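Local coordinates for protein YECBM32 (Yersinia enterocolitica, PDB 2JDA) that binds polygalacturonic acid, the backbone of pectin, in the periplasm as a calcium-containing carbohydrate-binding module of the F5/8 type C (family 32) kind, at residues A39-S44 and N123-I128; Q54-I59 and A132-A137; T67-K72 and F118-N123. All blocks are in the same frame, centred on the assembly; numbering follows the deposited sequence.

Contact 1: residues A39-S44 and N123-I128; sequences AASGES and NNWSAI
Trp125 lays its indole against the 39-41 strand, facing Ser41. CB hangs beside the carbonyl oxygen of Ala40; with CG anti to the carbonyl carbon (chi1 -73°) the ring turns back along the neighbouring strand. CD2, CE2 and CZ2 slide under Ser41 CB, which sits 3.9 Å from the centroid of the six-membered ring, almost on its normal: a CH-pi contact over the face. On the other branch from CD2, CE3 comes 3.4 Å from Ala40 C, and beyond it CZ3 meets Ala39 C at 4.0 Å, at the ring edge. Ala39 and Ala127 share this side of the sheet, CB to CB. Strands 38-41 and 125-133 run antiparallel here, in one of the two sheets of the F5/8 type C beta-sandwich, and Ala40 with Ser126 is the hydrogen-bonded pair: Ala40 N to Ser126 O at 3.0 Å, Ser126 N to Ala40 O at 2.9 Å. Gly42 N gives a bond to Asn124 O. A water donates to Gly42 O and Asn124 O and accepts from Ser126 OG, whose other partners include Gly119 N. At the edge of the indole, Asn123 OD1 takes the Trp125 N-H in an Asx turn.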
ATOM      1  N   ALA A  39       3.804   7.681  -6.902  1.00  9.61           N
ATOM      2  CA  ALA A  39       4.268   8.742  -5.995  1.00  9.71           C
ATOM      3  C   ALA A  39       3.316   9.928  -6.047  1.00  9.66           C
ATOM      4  O   ALA A  39       2.875  10.327  -7.115  1.00 10.57           O
ATOM      5  CB  ALA A  39       5.640   9.212  -6.335  1.00 10.87           C
ATOM      6  N   ALA A  40       3.034  10.504  -4.880  1.00  9.92           N
ATOM      7  CA  ALA A  40       2.138  11.662  -4.757  1.00 10.58           C
ATOM      8  C   ALA A  40       2.602  12.478  -3.573  1.00  9.94           C
ATOM      9  O   ALA A  40       3.213  11.939  -2.672  1.00 11.05           O
ATOM     10  CB  ALA A  40       0.724  11.207  -4.553  1.00 10.53           C
ATOM     11  N   SER A  41       2.300  13.785  -3.549  1.00 11.74           N
ATOM     12  CA  SER A  41       2.775  14.676  -2.488  1.00 11.89           C
ATOM     13  C   SER A  41       1.629  15.112  -1.580  1.00 11.05           C
ATOM     14  O   SER A  41       0.458  15.238  -1.987  1.00 12.47           O
ATOM     15  CB  SER A  41       3.509  15.878  -3.066  1.00 14.27           C
ATOM     16  OG  SER A  41       2.786  16.527  -4.024  1.00 18.57           O
ATOM     17  N   GLY A  42       1.996  15.330  -0.313  1.00 11.43           N
ATOM     18  CA  GLY A  42       1.041  15.692   0.698  1.00 11.33           C
ATOM     19  C   GLY A  42       0.227  14.509   1.163  1.00 11.64           C
ATOM     20  O   GLY A  42       0.584  13.360   0.880  1.00 16.08           O
ATOM     21  N   GLU A  43      -0.809  14.734   1.918  1.00 10.41           N
ATOM     22  CA  GLU A  43      -1.662  13.650   2.379  1.00 10.91           C
ATOM     23  C   GLU A  43      -2.405  13.160   1.151  1.00  9.94           C
ATOM     24  O   GLU A  43      -3.102  13.927   0.471  1.00  9.99           O
ATOM     25  CB  GLU A  43      -2.625  14.087   3.478  1.00 12.56           C
ATOM     26  CG  GLU A  43      -1.961  14.271   4.828  1.00 14.85           C
ATOM     27  CD  GLU A  43      -2.974  14.672   5.928  1.00 14.18           C
ATOM     28  OE1 GLU A  43      -4.045  14.009   5.973  1.00 17.46           O
ATOM     29  OE2 GLU A  43      -2.514  15.514   6.745  1.00 17.62           O
ATOM     30  N   SER A  44      -2.252  11.869   0.882  1.00  9.73           N
ATOM     31  CA  SER A  44      -2.665  11.252  -0.352  1.00 10.05           C
ATOM     32  C   SER A  44      -3.397   9.932  -0.042  1.00  8.75           C
ATOM     33  O   SER A  44      -3.478   9.502   1.135  1.00  9.18           O
ATOM     34  CB  SER A  44      -1.452  11.007  -1.205  1.00 10.14           C
ATOM     35  OG  SER A  44      -0.776  12.203  -1.513  1.00 12.57           O
ATOM     36  N   ASN A 123      10.581  13.901   3.521  1.00 19.10           N
ATOM     37  CA  ASN A 123       9.875  14.914   2.763  1.00 19.39           C
ATOM     38  C   ASN A 123       8.420  14.527   2.611  1.00 18.29           C
ATOM     39  O   ASN A 123       8.011  13.543   3.201  1.00 18.99           O
ATOM     40  CB  ASN A 123      10.555  15.337   1.425  1.00 20.77           C
ATOM     41  CG  ASN A 123      10.622  14.280   0.381  1.00 21.94           C
ATOM     42  OD1 ASN A 123       9.659  13.574   0.116  1.00 23.94           O
ATOM     43  ND2 ASN A 123      11.757  14.222  -0.317  1.00 26.13           N
ATOM     44  N   ASN A 124       7.632  15.304   1.871  1.00 18.55           N
ATOM     45  CA  ASN A 124       6.193  15.098   1.901  1.00 18.82           C
ATOM     46  C   ASN A 124       5.753  14.238   0.705  1.00 17.10           C
ATOM     47  O   ASN A 124       4.562  14.164   0.419  1.00 18.70           O
ATOM     48  CB  ASN A 124       5.354  16.398   2.001  1.00 21.32           C
ATOM     49  CG  ASN A 124       5.316  17.129   0.746  1.00 24.02           C
ATOM     50  OD1 ASN A 124       6.084  16.833  -0.201  1.00 28.64           O
ATOM     51  ND2 ASN A 124       4.445  18.117   0.695  1.00 26.04           N
ATOM     52  N   TRP A 125       6.655  13.499   0.099  1.00 14.36           N
ATOM     53  CA  TRP A 125       6.256  12.536  -0.924  1.00 13.27           C
ATOM     54  C   TRP A 125       5.943  11.176  -0.303  1.00 12.50           C
ATOM     55  O   TRP A 125       6.628  10.707   0.609  1.00 13.22           O
ATOM     56  CB  TRP A 125       7.315  12.345  -2.011  1.00 13.83           C
ATOM     57  CG  TRP A 125       7.418  13.501  -2.953  1.00 13.58           C
ATOM     58  CD1 TRP A 125       8.207  14.616  -2.816  1.00 17.17           C
ATOM     59  CD2 TRP A 125       6.681  13.681  -4.134  1.00 14.07           C
ATOM     60  NE1 TRP A 125       8.009  15.467  -3.879  1.00 20.08           N
ATOM     61  CE2 TRP A 125       7.088  14.903  -4.715  1.00 17.66           C
ATOM     62  CE3 TRP A 125       5.736  12.920  -4.805  1.00 14.18           C
ATOM     63  CZ2 TRP A 125       6.553  15.376  -5.875  1.00 18.98           C
ATOM     64  CZ3 TRP A 125       5.197  13.415  -5.945  1.00 15.26           C
ATOM     65  CH2 TRP A 125       5.630  14.597  -6.502  1.00 17.66           C
ATOM     66  N   SER A 126       4.899  10.554  -0.828  1.00 10.40           N
ATOM     67  CA  SER A 126       4.569   9.167  -0.571  1.00 10.85           C
ATOM     68  C   SER A 126       4.889   8.392  -1.818  1.00 11.08           C
ATOM     69  O   SER A 126       4.376   8.728  -2.885  1.00 13.66           O
ATOM     70  CB  SER A 126       3.077   9.027  -0.240  1.00 10.93           C
ATOM     71  OG  SER A 126       2.715   9.733   0.952  1.00 11.38           O
ATOM     72  N   ALA A 127       5.746   7.384  -1.743  1.00 10.65           N
ATOM     73  CA  ALA A 127       6.162   6.680  -2.939  1.00 10.68           C
ATOM     74  C   ALA A 127       6.243   5.174  -2.629  1.00 10.34           C
ATOM     75  O   ALA A 127       6.916   4.775  -1.683  1.00 10.91           O
ATOM     76  CB  ALA A 127       7.509   7.228  -3.447  1.00 10.96           C
ATOM     77  N   ILE A 128       5.559   4.370  -3.415  1.00 10.42           N
ATOM     78  CA  ILE A 128       5.431   2.933  -3.196  1.00  9.70           C
ATOM     79  C   ILE A 128       5.745   2.205  -4.490  1.00 10.30           C
ATOM     80  O   ILE A 128       5.101   2.437  -5.495  1.00 10.32           O
ATOM     81  CB  ILE A 128       4.041   2.554  -2.631  1.00 11.08           C
ATOM     82  CG1 ILE A 128       3.785   3.276  -1.305  1.00 11.72           C
ATOM     83  CG2 ILE A 128       3.971   1.082  -2.463  1.00 10.92           C
ATOM     84  CD1 ILE A 128       2.325   3.184  -0.758  1.00 11.73           C
TER
HETATM   85  O   HOH W   1       2.853  12.358   0.826  0.50 14.13           O

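Contact 2: residues Q54-I59 and A132-A137; sequences QSIENI and AINSAA
The side-chain oxygen of Asn134, OD1, is gripped by two successive backbone N-H groups of the neighbouring strand. Glu57 N reaches it at 2.8 Å along an almost straight bond (176°), lying in the plane of the carbonyl; Asn58 N adds a weak one at 3.3 Å. The other end of the same amide is held too: Asn134 ND2 gives a hydrogen to Ser55 O at 3.0 Å, with that oxygen practically in the amide plane. Fixed at both ends, the amide cannot easily flip. Its CG stands anti to the carbonyl carbon, beside the backbone N (chi1 -68°), which brings the amide back to the 54-59 strand although CB points away from it. The Glu57 side chain crosses it at about a right angle, CG 3.5 Å from Asn134 OD1.

Asn58 returns the favour. Its OD1 accepts from Ser135 N at 2.8 Å, while its ND2 donates to a lone pair of Ser135 O, in that carbonyl's plane, at 3.0 Å, so one side-chain amide clasps both polar groups of a single residue. Between the two asparagines runs a main-chain bond, Asn134 N to Asn58 O. On the face that carries Ile59 and Ile133, the packing is aliphatic: Ile133 CD1 lies alongside Ile59 CG1 at 3.7 Å, the two side chains pointing the same way, and Ile133 CG2 meets Ile56 CG2. Phe105, Leu48 and Leu50 add to this apolar layer. Ser135 OG then takes the N-H of Ala137 in an ST turn as the chain leaves. Strand 125-133 stops just before Asn134: this is the end of an antiparallel strand pair in the beta-sandwich, where the side-chain amides take up backbone N-H and C=O groups much as a further strand would.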
ATOM      1  N   GLN A  54     -13.430 -10.763  -0.993  1.00 13.16           N
ATOM      2  CA  GLN A  54     -12.743 -11.960  -0.592  1.00 12.88           C
ATOM      3  C   GLN A  54     -11.958 -11.761   0.703  1.00 12.38           C
ATOM      4  O   GLN A  54     -11.801 -10.634   1.175  1.00 11.91           O
ATOM      5  CB  GLN A  54     -11.815 -12.419  -1.684  1.00 13.86           C
ATOM      6  CG  GLN A  54     -10.695 -11.417  -1.998  1.00 14.63           C
ATOM      7  CD  GLN A  54     -10.018 -11.754  -3.308  1.00 17.76           C
ATOM      8  OE1 GLN A  54      -9.150 -12.630  -3.345  1.00 20.61           O
ATOM      9  NE2 GLN A  54     -10.435 -11.086  -4.372  1.00 18.83           N
ATOM     10  N   SER A  55     -11.461 -12.851   1.269  1.00 12.38           N
ATOM     11  CA  SER A  55     -10.733 -12.819   2.520  1.00 13.01           C
ATOM     12  C   SER A  55      -9.357 -12.273   2.291  1.00 12.67           C
ATOM     13  O   SER A  55      -8.683 -12.634   1.313  1.00 13.77           O
ATOM     14  CB  SER A  55     -10.656 -14.210   3.101  1.00 13.94           C
ATOM     15  OG  SER A  55     -11.986 -14.684   3.308  1.00 18.26           O
ATOM     16  N   ILE A  56      -8.971 -11.360   3.182  1.00 12.19           N
ATOM     17  CA  ILE A  56      -7.666 -10.683   3.146  1.00 12.53           C
ATOM     18  C   ILE A  56      -6.931 -11.022   4.425  1.00 11.50           C
ATOM     19  O   ILE A  56      -7.466 -10.800   5.531  1.00 12.91           O
ATOM     20  CB  ILE A  56      -7.831  -9.143   3.099  1.00 13.58           C
ATOM     21  CG1 ILE A  56      -8.911  -8.685   2.146  1.00 18.67           C
ATOM     22  CG2 ILE A  56      -6.494  -8.485   2.928  1.00 14.89           C
ATOM     23  CD1 ILE A  56      -8.588  -8.971   0.837  1.00 19.44           C
ATOM     24  N   GLU A  57      -5.725 -11.539   4.286  1.00 13.13           N
ATOM     25  CA  GLU A  57      -4.918 -11.936   5.433  1.00 14.67           C
ATOM     26  C   GLU A  57      -3.567 -11.273   5.504  1.00 13.03           C
ATOM     27  O   GLU A  57      -2.968 -11.260   6.585  1.00 14.33           O
ATOM     28  CB  GLU A  57      -4.748 -13.430   5.502  1.00 17.59           C
ATOM     29  CG  GLU A  57      -4.013 -14.108   4.434  1.00 21.86           C
ATOM     30  CD  GLU A  57      -3.836 -15.574   4.768  1.00 29.57           C
ATOM     31  OE1 GLU A  57      -4.902 -16.248   4.881  1.00 33.19           O
ATOM     32  OE2 GLU A  57      -2.660 -16.026   4.986  1.00 34.83           O
ATOM     33  N   ASN A  58      -3.065 -10.704   4.402  1.00 11.99           N
ATOM     34  CA  ASN A  58      -1.811  -9.958   4.502  1.00 11.42           C
ATOM     35  C   ASN A  58      -1.714  -8.928   3.387  1.00 11.09           C
ATOM     36  O   ASN A  58      -2.443  -9.018   2.405  1.00 11.09           O
ATOM     37  CB  ASN A  58      -0.574 -10.848   4.573  1.00 11.92           C
ATOM     38  CG  ASN A  58      -0.143 -11.420   3.297  1.00 11.60           C
ATOM     39  OD1 ASN A  58       0.020 -10.708   2.309  1.00 12.90           O
ATOM     40  ND2 ASN A  58       0.079 -12.743   3.285  1.00 14.05           N
ATOM     41  N   ILE A  59      -0.846  -7.953   3.592  1.00 10.51           N
ATOM     42  CA  ILE A  59      -0.484  -6.990   2.559  1.00 10.98           C
ATOM     43  C   ILE A  59       1.037  -6.932   2.515  1.00 11.37           C
ATOM     44  O   ILE A  59       1.688  -6.702   3.526  1.00 12.58           O
ATOM     45  CB  ILE A  59      -1.083  -5.616   2.867  1.00 13.05           C
ATOM     46  CG1 ILE A  59      -2.610  -5.654   2.827  1.00 13.32           C
ATOM     47  CG2 ILE A  59      -0.505  -4.580   1.915  1.00 14.56           C
ATOM     48  CD1 ILE A  59      -3.331  -4.514   3.601  1.00 15.40           C
ATOM     49  N   ALA A 132       1.006  -5.813  -2.770  1.00 12.61           N
ATOM     50  CA  ALA A 132       0.264  -7.025  -3.147  1.00 12.55           C
ATOM     51  C   ALA A 132      -0.597  -7.461  -1.952  1.00 11.82           C
ATOM     52  O   ALA A 132      -0.260  -7.163  -0.792  1.00 13.35           O
ATOM     53  CB  ALA A 132       1.186  -8.126  -3.582  1.00 13.71           C
ATOM     54  N   ILE A 133      -1.656  -8.186  -2.226  1.00 12.77           N
ATOM     55  CA  ILE A 133      -2.608  -8.622  -1.204  1.00 12.88           C
ATOM     56  C   ILE A 133      -2.535 -10.161  -1.152  1.00 13.21           C
ATOM     57  O   ILE A 133      -2.561 -10.830  -2.167  1.00 14.08           O
ATOM     58  CB  ILE A 133      -4.003  -8.173  -1.565  1.00 13.03           C
ATOM     59  CG1 ILE A 133      -4.076  -6.635  -1.828  1.00 18.10           C
ATOM     60  CG2 ILE A 133      -5.001  -8.707  -0.566  1.00 15.19           C
ATOM     61  CD1 ILE A 133      -3.700  -5.882  -0.747  1.00 21.13           C
ATOM     62  N   ASN A 134      -2.422 -10.697   0.044  1.00 12.45           N
ATOM     63  CA  ASN A 134      -2.286 -12.138   0.273  1.00 12.74           C
ATOM     64  C   ASN A 134      -1.043 -12.718  -0.441  1.00 13.66           C
ATOM     65  O   ASN A 134      -1.132 -13.650  -1.253  1.00 16.40           O
ATOM     66  CB  ASN A 134      -3.553 -12.843  -0.186  1.00 12.37           C
ATOM     67  CG  ASN A 134      -4.749 -12.513   0.665  1.00 12.42           C
ATOM     68  OD1 ASN A 134      -4.628 -11.985   1.775  1.00 12.88           O
ATOM     69  ND2 ASN A 134      -5.941 -12.861   0.161  1.00 14.08           N
ATOM     70  N   SER A 135       0.112 -12.114  -0.133  1.00 14.45           N
ATOM     71  CA  SER A 135       1.390 -12.504  -0.694  1.00 15.89           C
ATOM     72  C   SER A 135       1.969 -13.720   0.002  1.00 16.46           C
ATOM     73  O   SER A 135       1.843 -13.893   1.197  1.00 17.37           O
ATOM     74  CB  SER A 135       2.323 -11.337  -0.513  1.00 15.31           C
ATOM     75  OG  SER A 135       3.650 -11.594  -0.930  1.00 17.56           O
ATOM     76  N   ALA A 136       2.651 -14.538  -0.792  1.00 18.78           N
ATOM     77  CA  ALA A 136       3.482 -15.627  -0.280  1.00 20.50           C
ATOM     78  C   ALA A 136       4.957 -15.236  -0.062  1.00 20.35           C
ATOM     79  O   ALA A 136       5.792 -16.101   0.182  1.00 21.14           O
ATOM     80  CB  ALA A 136       3.376 -16.814  -1.216  1.00 21.97           C
ATOM     81  N   ALA A 137       5.282 -13.952  -0.097  1.00 19.47           N
ATOM     82  CA  ALA A 137       6.655 -13.499   0.126  1.00 19.16           C
ATOM     83  C   ALA A 137       7.244 -14.122   1.391  1.00 19.14           C
ATOM     84  O   ALA A 137       6.572 -14.244   2.405  1.00 18.79           O
ATOM     85  CB  ALA A 137       6.714 -12.026   0.192  1.00 19.92           C
TER

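Contact 3: residues T67-K72 and F118-N123; sequences TERKLK and FGTDVN
Asp121 OD1 takes the N-H of Lys70 at 2.8 Å, nearly straight (169°) but from above the carboxylate plane. The backbones reply with a longer bond, Asp121 N to Lys70 O at 3.3 Å, so the residue is tied to Lys70 through both side chain and main chain. Having CG between its own N and carbonyl carbon (chi1 58°) folds the carboxylate back onto the 67-72 segment; OD2 lies over the aliphatic part of Lys70, and Lys70 NZ stays 4.4 Å from Asp121 OD2, short of a salt bridge. Next along, Lys72 N binds Gly119 O and Phe118 N binds Lys72 O, while Thr120 CA comes close to Lys70 O. One residue before Lys70, Arg69 CB touches Thr120 CG2 at 3.9 Å, and the Val122 side chain crosses that of Arg69 at about a right angle, CG2 against CG.

A second shell sets these groups. Thr120 OG1 accepts from both Val122 N and Asn123 N, shaping the turn that presents Asp121. One water links Lys72 NZ to Phe118 O and Thr120 O, and another donates to Asp121 OD2 and, weakly, to Glu68 O. Farther out, Ser126 OG holds Gly119 N, and Leu71 N goes to Thr93 OG1. This is the end of an antiparallel strand pair, 71-78 with 112-120, two inner strands of the five-stranded sheet in an F5/8 type C beta-sandwich, where the departing chain makes an ST turn and ST motif.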
ATOM      1  N   THR A  67      15.431   2.272   3.064  1.00 15.78           N
ATOM      2  CA  THR A  67      16.456   2.463   4.098  1.00 16.74           C
ATOM      3  C   THR A  67      16.764   3.922   4.373  1.00 17.94           C
ATOM      4  O   THR A  67      17.415   4.231   5.371  1.00 19.16           O
ATOM      5  CB  THR A  67      17.759   1.710   3.773  1.00 17.96           C
ATOM      6  OG1 THR A  67      18.369   2.260   2.584  1.00 19.45           O
ATOM      7  CG2 THR A  67      17.543   0.189   3.566  1.00 19.12           C
ATOM      8  N   GLU A  68      16.277   4.818   3.512  1.00 17.14           N
ATOM      9  CA  GLU A  68      16.378   6.258   3.719  1.00 18.23           C
ATOM     10  C   GLU A  68      15.147   6.926   4.247  1.00 16.79           C
ATOM     11  O   GLU A  68      15.237   7.977   4.807  1.00 19.55           O
ATOM     12  CB  GLU A  68      16.743   6.921   2.392  1.00 18.87           C
ATOM     13  CG  GLU A  68      18.089   6.479   1.826  1.00 23.12           C
ATOM     14  CD  GLU A  68      18.410   7.002   0.422  1.00 29.06           C
ATOM     15  OE1 GLU A  68      17.802   7.972  -0.062  1.00 31.27           O
ATOM     16  OE2 GLU A  68      19.294   6.410  -0.230  1.00 34.57           O
ATOM     17  N   ARG A  69      13.951   6.353   4.004  1.00 15.97           N
ATOM     18  CA  ARG A  69      12.704   7.049   4.162  1.00 16.35           C
ATOM     19  C   ARG A  69      11.661   6.096   4.741  1.00 14.95           C
ATOM     20  O   ARG A  69      11.393   5.039   4.129  1.00 15.10           O
ATOM     21  CB  ARG A  69      12.163   7.516   2.801  1.00 17.16           C
ATOM     22  CG  ARG A  69      13.160   8.311   2.007  1.00 20.79           C
ATOM     23  CD  ARG A  69      12.592   8.813   0.742  1.00 25.47           C
ATOM     24  NE  ARG A  69      13.586   9.590   0.027  1.00 29.47           N
ATOM     25  CZ  ARG A  69      13.383  10.087  -1.183  1.00 33.53           C
ATOM     26  NH1 ARG A  69      12.229   9.895  -1.800  1.00 32.56           N
ATOM     27  NH2 ARG A  69      14.353  10.775  -1.769  1.00 36.92           N
ATOM     28  N   LYS A  70      11.059   6.493   5.859  1.00 13.84           N
ATOM     29  CA  LYS A  70       9.956   5.734   6.469  1.00 14.15           C
ATOM     30  C   LYS A  70       8.640   6.411   6.112  1.00 13.64           C
ATOM     31  O   LYS A  70       8.431   7.570   6.397  1.00 14.35           O
ATOM     32  CB  LYS A  70      10.103   5.735   7.990  1.00 15.44           C
ATOM     33  CG  LYS A  70      11.306   4.984   8.493  1.00 19.08           C
ATOM     34  CD  LYS A  70      11.155   4.654   9.957  1.00 24.77           C
ATOM     35  CE  LYS A  70      11.802   5.647  10.775  1.00 31.05           C
ATOM     36  NZ  LYS A  70      13.153   5.096  11.090  1.00 34.78           N
ATOM     37  N   LEU A  71       7.761   5.671   5.466  1.00 12.40           N
ATOM     38  CA  LEU A  71       6.468   6.156   5.004  1.00 11.21           C
ATOM     39  C   LEU A  71       5.464   6.046   6.133  1.00 11.24           C
ATOM     40  O   LEU A  71       5.357   4.979   6.766  1.00 11.53           O
ATOM     41  CB  LEU A  71       6.008   5.297   3.820  1.00 12.26           C
ATOM     42  CG  LEU A  71       4.634   5.608   3.241  1.00 12.25           C
ATOM     43  CD1 LEU A  71       4.629   6.917   2.550  1.00 13.51           C
ATOM     44  CD2 LEU A  71       4.263   4.487   2.304  1.00 15.03           C
ATOM     45  N   LYS A  72       4.727   7.114   6.353  1.00 11.56           N
ATOM     46  CA  LYS A  72       3.662   7.164   7.322  1.00 12.14           C
ATOM     47  C   LYS A  72       2.370   6.882   6.581  1.00 10.32           C
ATOM     48  O   LYS A  72       2.099   7.521   5.548  1.00 10.76           O
ATOM     49  CB  LYS A  72       3.589   8.526   7.971  1.00 13.30           C
ATOM     50  CG  LYS A  72       4.856   8.969   8.598  1.00 20.40           C
ATOM     51  CD  LYS A  72       4.739  10.383   9.165  1.00 25.45           C
ATOM     52  CE  LYS A  72       6.061  11.160   9.160  1.00 28.07           C
ATOM     53  NZ  LYS A  72       5.672  12.544   8.696  1.00 32.93           N
ATOM     54  N   PHE A 118       0.908   9.799   4.322  1.00 10.03           N
ATOM     55  CA  PHE A 118       1.222  11.085   4.961  1.00 10.61           C
ATOM     56  C   PHE A 118       2.645  11.546   4.699  1.00 11.14           C
ATOM     57  O   PHE A 118       3.149  12.422   5.442  1.00 15.67           O
ATOM     58  CB  PHE A 118       0.953  11.006   6.476  1.00 11.69           C
ATOM     59  CG  PHE A 118      -0.415  10.507   6.819  1.00 12.02           C
ATOM     60  CD1 PHE A 118      -1.488  11.345   6.845  1.00 17.23           C
ATOM     61  CD2 PHE A 118      -0.649   9.177   7.075  1.00 16.08           C
ATOM     62  CE1 PHE A 118      -2.764  10.859   7.094  1.00 19.25           C
ATOM     63  CE2 PHE A 118      -1.944   8.693   7.356  1.00 15.88           C
ATOM     64  CZ  PHE A 118      -2.972   9.530   7.318  1.00 18.16           C
ATOM     65  N   GLY A 119       3.292  11.008   3.645  1.00 10.86           N
ATOM     66  CA  GLY A 119       4.676  11.329   3.345  1.00 11.33           C
ATOM     67  C   GLY A 119       5.619  10.539   4.195  1.00 11.85           C
ATOM     68  O   GLY A 119       5.232   9.574   4.858  1.00 13.69           O
ATOM     69  N   THR A 120       6.889  10.958   4.187  1.00 12.91           N
ATOM     70  CA  THR A 120       7.906  10.265   4.955  1.00 13.69           C
ATOM     71  C   THR A 120       8.498  11.207   5.982  1.00 15.13           C
ATOM     72  O   THR A 120       8.066  12.385   6.159  1.00 16.21           O
ATOM     73  CB  THR A 120       9.017   9.716   4.072  1.00 13.70           C
ATOM     74  OG1 THR A 120       9.815  10.805   3.498  1.00 14.35           O
ATOM     75  CG2 THR A 120       8.501   8.927   2.928  1.00 13.42           C
ATOM     76  N   ASP A 121       9.475  10.646   6.720  1.00 16.34           N
ATOM     77  CA  ASP A 121      10.293  11.442   7.647  1.00 18.32           C
ATOM     78  C   ASP A 121      11.314  12.324   6.973  1.00 19.69           C
ATOM     79  O   ASP A 121      12.000  13.085   7.674  1.00 23.30           O
ATOM     80  CB  ASP A 121      10.924  10.512   8.701  1.00 18.58           C
ATOM     81  CG  ASP A 121      11.806   9.391   8.108  1.00 19.44           C
ATOM     82  OD1 ASP A 121      11.719   9.044   6.898  1.00 16.33           O
ATOM     83  OD2 ASP A 121      12.665   8.777   8.815  1.00 22.04           O
ATOM     84  N   VAL A 122      11.472  12.214   5.660  1.00 20.19           N
ATOM     85  CA  VAL A 122      12.419  13.024   4.865  1.00 21.11           C
ATOM     86  C   VAL A 122      11.763  14.152   4.091  1.00 20.61           C
ATOM     87  O   VAL A 122      12.357  15.201   3.917  1.00 21.26           O
ATOM     88  CB  VAL A 122      13.221  12.138   3.859  1.00 22.61           C
ATOM     89  CG1 VAL A 122      14.035  12.997   2.838  1.00 25.25           C
ATOM     90  CG2 VAL A 122      14.089  11.259   4.642  1.00 24.80           C
ATOM     91  N   ASN A 123      10.581  13.901   3.521  1.00 19.10           N
ATOM     92  CA  ASN A 123       9.875  14.914   2.763  1.00 19.39           C
ATOM     93  C   ASN A 123       8.420  14.527   2.611  1.00 18.29           C
ATOM     94  O   ASN A 123       8.011  13.543   3.201  1.00 18.99           O
ATOM     95  CB  ASN A 123      10.555  15.337   1.425  1.00 20.77           C
ATOM     96  CG  ASN A 123      10.622  14.280   0.381  1.00 21.94           C
ATOM     97  OD1 ASN A 123       9.659  13.574   0.116  1.00 23.94           O
ATOM     98  ND2 ASN A 123      11.757  14.222  -0.317  1.00 26.13           N
TER
HETATM   99  O   HOH W   2      14.552   7.255   7.788  1.00 28.50           O
HETATM  100  O   HOH W   3      11.645  12.778  -3.370  1.00 49.56           O
HETATM  101  O   HOH W   4       5.627  13.608   5.990  1.00 23.80           O

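From the N terminus, the first segment met is 39-44, whose partner 123-128 lies far down the chain, so contact 1 closes a long loop. Segment 54-59 opens inside that loop, but its partner 132-137 lies beyond it: contacts 1 and 2 cross. Contact 3, joining 67-72 to 118-123, closes a shorter loop nested within both. Strand 125-133 serves contacts 1 and 2, pairing with 38-41 toward its start and with 53-63 toward its end; the centres of contacts 1 and 2 lie about 24 Å apart, on opposite sides of the chain's centre. Contact 3 belongs to the five-stranded sheet; it touches contact 1 and shares Asn123 with it, linking the two sheets.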